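Local coordinates for F5/8 type C domain protein (Bacteroides ovatus, PDB 4ZRX), which is a putative alpha-L-fucosidase that probably removes fucose from glycans and carries a C-terminal F5/8 type C domain likely to bind sugar, at residues L30-P34 with Q35-W39; G260-S263 with K264-D267. All coordinates share one frame; numbering follows the deposited sequence.

Interaction 1 (L30-P34 with Q35-W39). With EDO (1,2-ethanediol), chain C.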
loop_
_atom_site.group_PDB
_atom_site.type_symbol
_atom_site.label_atom_id
_atom_site.label_comp_id
_atom_site.label_asym_id
_atom_site.label_seq_id
_atom_site.Cartn_x
_atom_site.Cartn_y
_atom_site.Cartn_z
ATOM N N LEU A 30 20.955 -12.473 -13.284
ATOM C CA LEU A 30 20.625 -11.083 -13.477
ATOM C C LEU A 30 20.513 -10.397 -12.119
ATOM O O LEU A 30 19.817 -10.896 -11.241
ATOM C CB LEU A 30 19.313 -10.987 -14.221
ATOM C CG LEU A 30 18.665 -9.622 -14.409
ATOM C CD1 LEU A 30 19.554 -8.732 -15.275
ATOM C CD2 LEU A 30 17.312 -9.775 -15.048
ATOM N N VAL A 31 21.197 -9.285 -11.946
ATOM C CA VAL A 31 21.417 -8.691 -10.643
ATOM C C VAL A 31 21.147 -7.162 -10.642
ATOM O O VAL A 31 21.252 -6.547 -11.669
ATOM C CB VAL A 31 22.820 -8.979 -10.092
ATOM C CG1 VAL A 31 23.057 -10.446 -10.032
ATOM C CG2 VAL A 31 23.891 -8.252 -10.873
ATOM N N PRO A 32 20.759 -6.572 -9.499
ATOM C CA PRO A 32 20.582 -5.103 -9.411
ATOM C C PRO A 32 21.885 -4.320 -9.558
ATOM O O PRO A 32 22.987 -4.833 -9.264
ATOM C CB PRO A 32 20.013 -4.875 -7.976
ATOM C CG PRO A 32 20.383 -6.154 -7.221
ATOM C CD PRO A 32 20.418 -7.244 -8.229
ATOM N N THR A 33 21.758 -3.066 -10.001
ATOM C CA THR A 33 22.851 -2.089 -9.838
ATOM C C THR A 33 23.057 -1.834 -8.367
ATOM O O THR A 33 22.168 -2.098 -7.561
ATOM C CB THR A 33 22.493 -0.750 -10.513
ATOM O OG1 THR A 33 21.366 -0.171 -9.861
ATOM C CG2 THR A 33 22.168 -0.917 -11.930
ATOM N N PRO A 34 24.202 -1.217 -7.980
ATOM C CA PRO A 34 24.342 -0.788 -6.583
ATOM C C PRO A 34 23.224 0.159 -6.144
ATOM O O PRO A 34 22.791 0.099 -4.990
ATOM C CB PRO A 34 25.685 -0.047 -6.581
ATOM C CG PRO A 34 26.432 -0.758 -7.645
ATOM C CD PRO A 34 25.437 -0.933 -8.751
ATOM N N GLN A 35 22.775 1.008 -7.049
ATOM C CA GLN A 35 21.690 1.968 -6.701
ATOM C C GLN A 35 20.364 1.245 -6.448
ATOM O O GLN A 35 19.626 1.572 -5.506
ATOM C CB GLN A 35 21.532 3.019 -7.780
ATOM C CG GLN A 35 22.789 3.893 -7.992
ATOM C CD GLN A 35 23.785 3.341 -9.050
ATOM O OE1 GLN A 35 23.850 2.179 -9.365
ATOM N NE2 GLN A 35 24.565 4.249 -9.605
ATOM N N GLN A 36 20.069 0.269 -7.275
ATOM C CA GLN A 36 18.852 -0.519 -7.063
ATOM C C GLN A 36 18.911 -1.329 -5.803
ATOM O O GLN A 36 17.895 -1.518 -5.133
ATOM C CB GLN A 36 18.604 -1.412 -8.244
ATOM C CG GLN A 36 18.163 -0.693 -9.486
ATOM C CD GLN A 36 18.048 -1.681 -10.619
ATOM O OE1 GLN A 36 19.030 -2.402 -10.926
ATOM N NE2 GLN A 36 16.900 -1.757 -11.255
ATOM N N TYR A 37 20.084 -1.844 -5.483
ATOM C CA TYR A 37 20.255 -2.638 -4.279
ATOM C C TYR A 37 20.117 -1.798 -3.065
ATOM O O TYR A 37 19.397 -2.150 -2.124
ATOM C CB TYR A 37 21.625 -3.311 -4.327
ATOM C CG TYR A 37 21.862 -4.295 -3.249
ATOM C CD1 TYR A 37 21.244 -5.517 -3.260
ATOM C CD2 TYR A 37 22.696 -4.017 -2.224
ATOM C CE1 TYR A 37 21.496 -6.444 -2.229
ATOM C CE2 TYR A 37 22.964 -4.943 -1.238
ATOM C CZ TYR A 37 22.395 -6.131 -1.267
ATOM O OH TYR A 37 22.581 -7.026 -0.265
ATOM N N ALA A 38 20.741 -0.616 -3.084
ATOM C CA ALA A 38 20.601 0.324 -1.964
ATOM C C ALA A 38 19.136 0.761 -1.774
ATOM O O ALA A 38 18.614 0.866 -0.663
ATOM C CB ALA A 38 21.510 1.552 -2.190
ATOM N N TRP A 39 18.447 1.003 -2.881
ATOM C CA TRP A 39 17.029 1.361 -2.811
ATOM C C TRP A 39 16.222 0.291 -2.102
ATOM O O TRP A 39 15.415 0.589 -1.211
ATOM C CB TRP A 39 16.533 1.637 -4.237
ATOM C CG TRP A 39 15.038 1.806 -4.328
ATOM C CD1 TRP A 39 14.293 2.942 -4.165
ATOM C CD2 TRP A 39 14.129 0.779 -4.641
ATOM N NE1 TRP A 39 12.957 2.660 -4.321
ATOM C CE2 TRP A 39 12.825 1.334 -4.577
ATOM C CE3 TRP A 39 14.278 -0.581 -4.875
ATOM C CZ2 TRP A 39 11.668 0.549 -4.826
ATOM C CZ3 TRP A 39 13.141 -1.339 -5.131
ATOM C CH2 TRP A 39 11.863 -0.751 -5.083
HETATM C C1 EDO C . 24.571 -4.640 -5.968
HETATM O O1 EDO C . 25.921 -4.302 -6.304
HETATM C C2 EDO C . 24.304 -6.119 -6.135
HETATM O O2 EDO C . 23.995 -6.480 -7.478
#
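Thr33 and Gln36 form a capping box at the start of helix 34-42. Thr33 is the N-cap. Its OG1 accepts from Gln36 N at 2.9 Å. In return, Thr33 N donates to Gln36 OE1 at 3.0 Å, in the plane of the Gln36 side-chain amide and on a lone pair of OE1, with an N-H...O angle of 166°. Gln36 CG lies beside its own backbone N (chi1 -71°), and the extended chain beyond carries OE1 back to Thr33. Gln36 NE2 donates to the backbone oxygens of Trp282 and Asp223, which fixes the turn of the amide. Without the amide, as with an alanine here, Thr33 N would probably lose its side-chain acceptor, and the carbonyls of Trp282 and Asp223 their shared donor.

The first helical backbone bonds follow: Tyr37 N to Thr33 O and Ala38 N to Pro34 O.

Apolar contact is lighter. Pro32 CB meets Gln36 CB at 3.7 Å, and Pro32 CG approaches the Tyr37 ring obliquely. A 1,2-ethanediol, probably from the crystallisation liquor, donates from O2 to Pro32 O at 2.6 Å and sets C2 over one face of that ring.

The cap joins strand 30-31, paired in parallel with strand 8-9, to helix 34-42, and Pro32 rests on strand 279-290.

Interaction 2 (G260-S263 with K264-D267)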
loop_
_atom_site.group_PDB
_atom_site.type_symbol
_atom_site.label_atom_id
_atom_site.label_comp_id
_atom_site.label_asym_id
_atom_site.label_seq_id
_atom_site.Cartn_x
_atom_site.Cartn_y
_atom_site.Cartn_z
ATOM N N GLY A 260 1.918 -10.334 -23.284
ATOM C CA GLY A 260 0.728 -10.302 -22.449
ATOM C C GLY A 260 1.020 -9.798 -21.031
ATOM O O GLY A 260 0.443 -10.302 -20.088
ATOM N N VAL A 261 1.918 -8.820 -20.896
ATOM C CA VAL A 261 2.299 -8.308 -19.610
ATOM C C VAL A 261 2.046 -6.795 -19.559
ATOM O O VAL A 261 1.995 -6.078 -20.614
ATOM C CB VAL A 261 3.769 -8.602 -19.254
ATOM C CG1 VAL A 261 3.941 -10.069 -19.089
ATOM C CG2 VAL A 261 4.744 -8.049 -20.253
ATOM N N PHE A 262 1.821 -6.329 -18.329
ATOM C CA PHE A 262 1.515 -4.926 -18.085
ATOM C C PHE A 262 1.674 -4.792 -16.588
ATOM O O PHE A 262 1.772 -5.824 -15.888
ATOM C CB PHE A 262 0.063 -4.572 -18.561
ATOM C CG PHE A 262 -0.976 -5.589 -18.163
ATOM C CD1 PHE A 262 -1.237 -6.720 -18.944
ATOM C CD2 PHE A 262 -1.673 -5.454 -16.981
ATOM C CE1 PHE A 262 -2.229 -7.699 -18.534
ATOM C CE2 PHE A 262 -2.625 -6.379 -16.575
ATOM C CZ PHE A 262 -2.922 -7.520 -17.341
ATOM N N SER A 263 1.739 -3.568 -16.091
ATOM C CA SER A 263 2.082 -3.371 -14.690
ATOM C C SER A 263 1.261 -4.148 -13.663
ATOM O O SER A 263 1.844 -4.653 -12.726
ATOM C CB SER A 263 2.101 -1.904 -14.334
ATOM O OG SER A 263 3.026 -1.234 -15.165
ATOM N N LYS A 264 -0.060 -4.241 -13.860
ATOM C CA LYS A 264 -0.954 -4.904 -12.981
ATOM C C LYS A 264 -1.013 -6.461 -13.190
ATOM O O LYS A 264 -1.639 -7.135 -12.450
ATOM C CB LYS A 264 -2.383 -4.328 -13.166
ATOM C CG LYS A 264 -3.400 -4.710 -12.120
ATOM C CD LYS A 264 -4.747 -3.996 -12.443
ATOM C CE LYS A 264 -5.914 -4.500 -11.617
ATOM N NZ LYS A 264 -5.828 -4.063 -10.263
ATOM N N ALA A 265 -0.327 -6.988 -14.198
ATOM C CA ALA A 265 -0.471 -8.415 -14.523
ATOM C C ALA A 265 0.018 -9.296 -13.406
ATOM O O ALA A 265 0.901 -8.911 -12.604
ATOM C CB ALA A 265 0.274 -8.695 -15.793
ATOM N N GLU A 266 -0.547 -10.486 -13.391
ATOM C CA GLU A 266 -0.219 -11.459 -12.355
ATOM C C GLU A 266 1.154 -12.053 -12.460
ATOM O O GLU A 266 1.865 -12.109 -11.422
ATOM C CB GLU A 266 -1.260 -12.520 -12.377
ATOM C CG GLU A 266 -2.522 -11.942 -11.801
ATOM C CD GLU A 266 -3.690 -12.799 -12.027
ATOM O OE1 GLU A 266 -3.585 -13.741 -12.877
ATOM O OE2 GLU A 266 -4.752 -12.469 -11.443
ATOM N N ASP A 267 1.541 -12.466 -13.658
ATOM C CA ASP A 267 2.829 -13.137 -13.883
ATOM C C ASP A 267 3.731 -12.281 -14.722
ATOM O O ASP A 267 3.437 -12.043 -15.912
ATOM C CB ASP A 267 2.588 -14.467 -14.577
ATOM C CG ASP A 267 3.883 -15.262 -14.862
ATOM O OD1 ASP A 267 4.951 -14.905 -14.333
ATOM O OD2 ASP A 267 3.801 -16.235 -15.657
#
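Phe262 and Ala265 close a type I beta turn, the motif that reverses the chain here. It lies in the loop between helices 252-259 and 271-274. Just before it, Gly260 ends helix 252-259 in a Schellman motif. Its positive phi (72°) is one that glycine adopts easily.

One backbone hydrogen bond spans the turn. Ala265 N donates to Phe262 O at 2.9 Å. The N-H points well at the oxygen, but the donor sits above the carbonyl plane, 51° out of it, and not on a lone pair. Ser263 and Lys264 fill the two corner positions.

The main side-chain interaction is a CH-pi contact. The Phe262 ring folds back over the turn and lays one face on Ala265. Ala265 CB stands 3.6 Å from the ring centroid and almost on the ring normal. The first torsion explains this: Phe262 CG sits between its own backbone N and carbonyl carbon (chi1 45°), which swings the ring over residues further along the chain. The ring also reaches the backbone, with CE2 at 3.4 Å from Ala265 N.

A looser apolar contact comes from Lys264, whose CB lies 4.0 Å from Phe262 CE2. The buried Val261 packs on Val243, Leu244, Leu268 and Ile273.

Polar ties to the surroundings complete the loop. Arg235 NH2 donates to Ala265 O and, weakly, to Ser263 O, so one guanidinium nitrogen bridges two carbonyls of the turn. The Asp267 carboxylate is engaged at both oxygens, OD1 by Gly269 N and OD2 by Ser270 OG, at the approach to helix 271-274. Across the loop, Val261 CG1 lies 3.8 Å from Asp267 O.

How the interactions relate
Both interactions lie in the alpha-L-fucosidase region, which belongs to the TIM-barrel clan. Their centres are 22 Å apart and their nearest atoms about 13 Å apart, so they do not touch. Along the chain, interaction 1 closes before interaction 2 opens. Both are local, but they shape the chain differently. The capping box of residues 30-39 starts a helix; the turn of residues 260-267 follows the end of one helix and leads to another. Strand 279-290, which Pro32 of interaction 1 touches, comes soon after interaction 2 in sequence. No substrate is bound at either. The 1,2-ethanediol at interaction 1 probably comes from the crystallisation liquor, and whether it marks a functional pocket is not known.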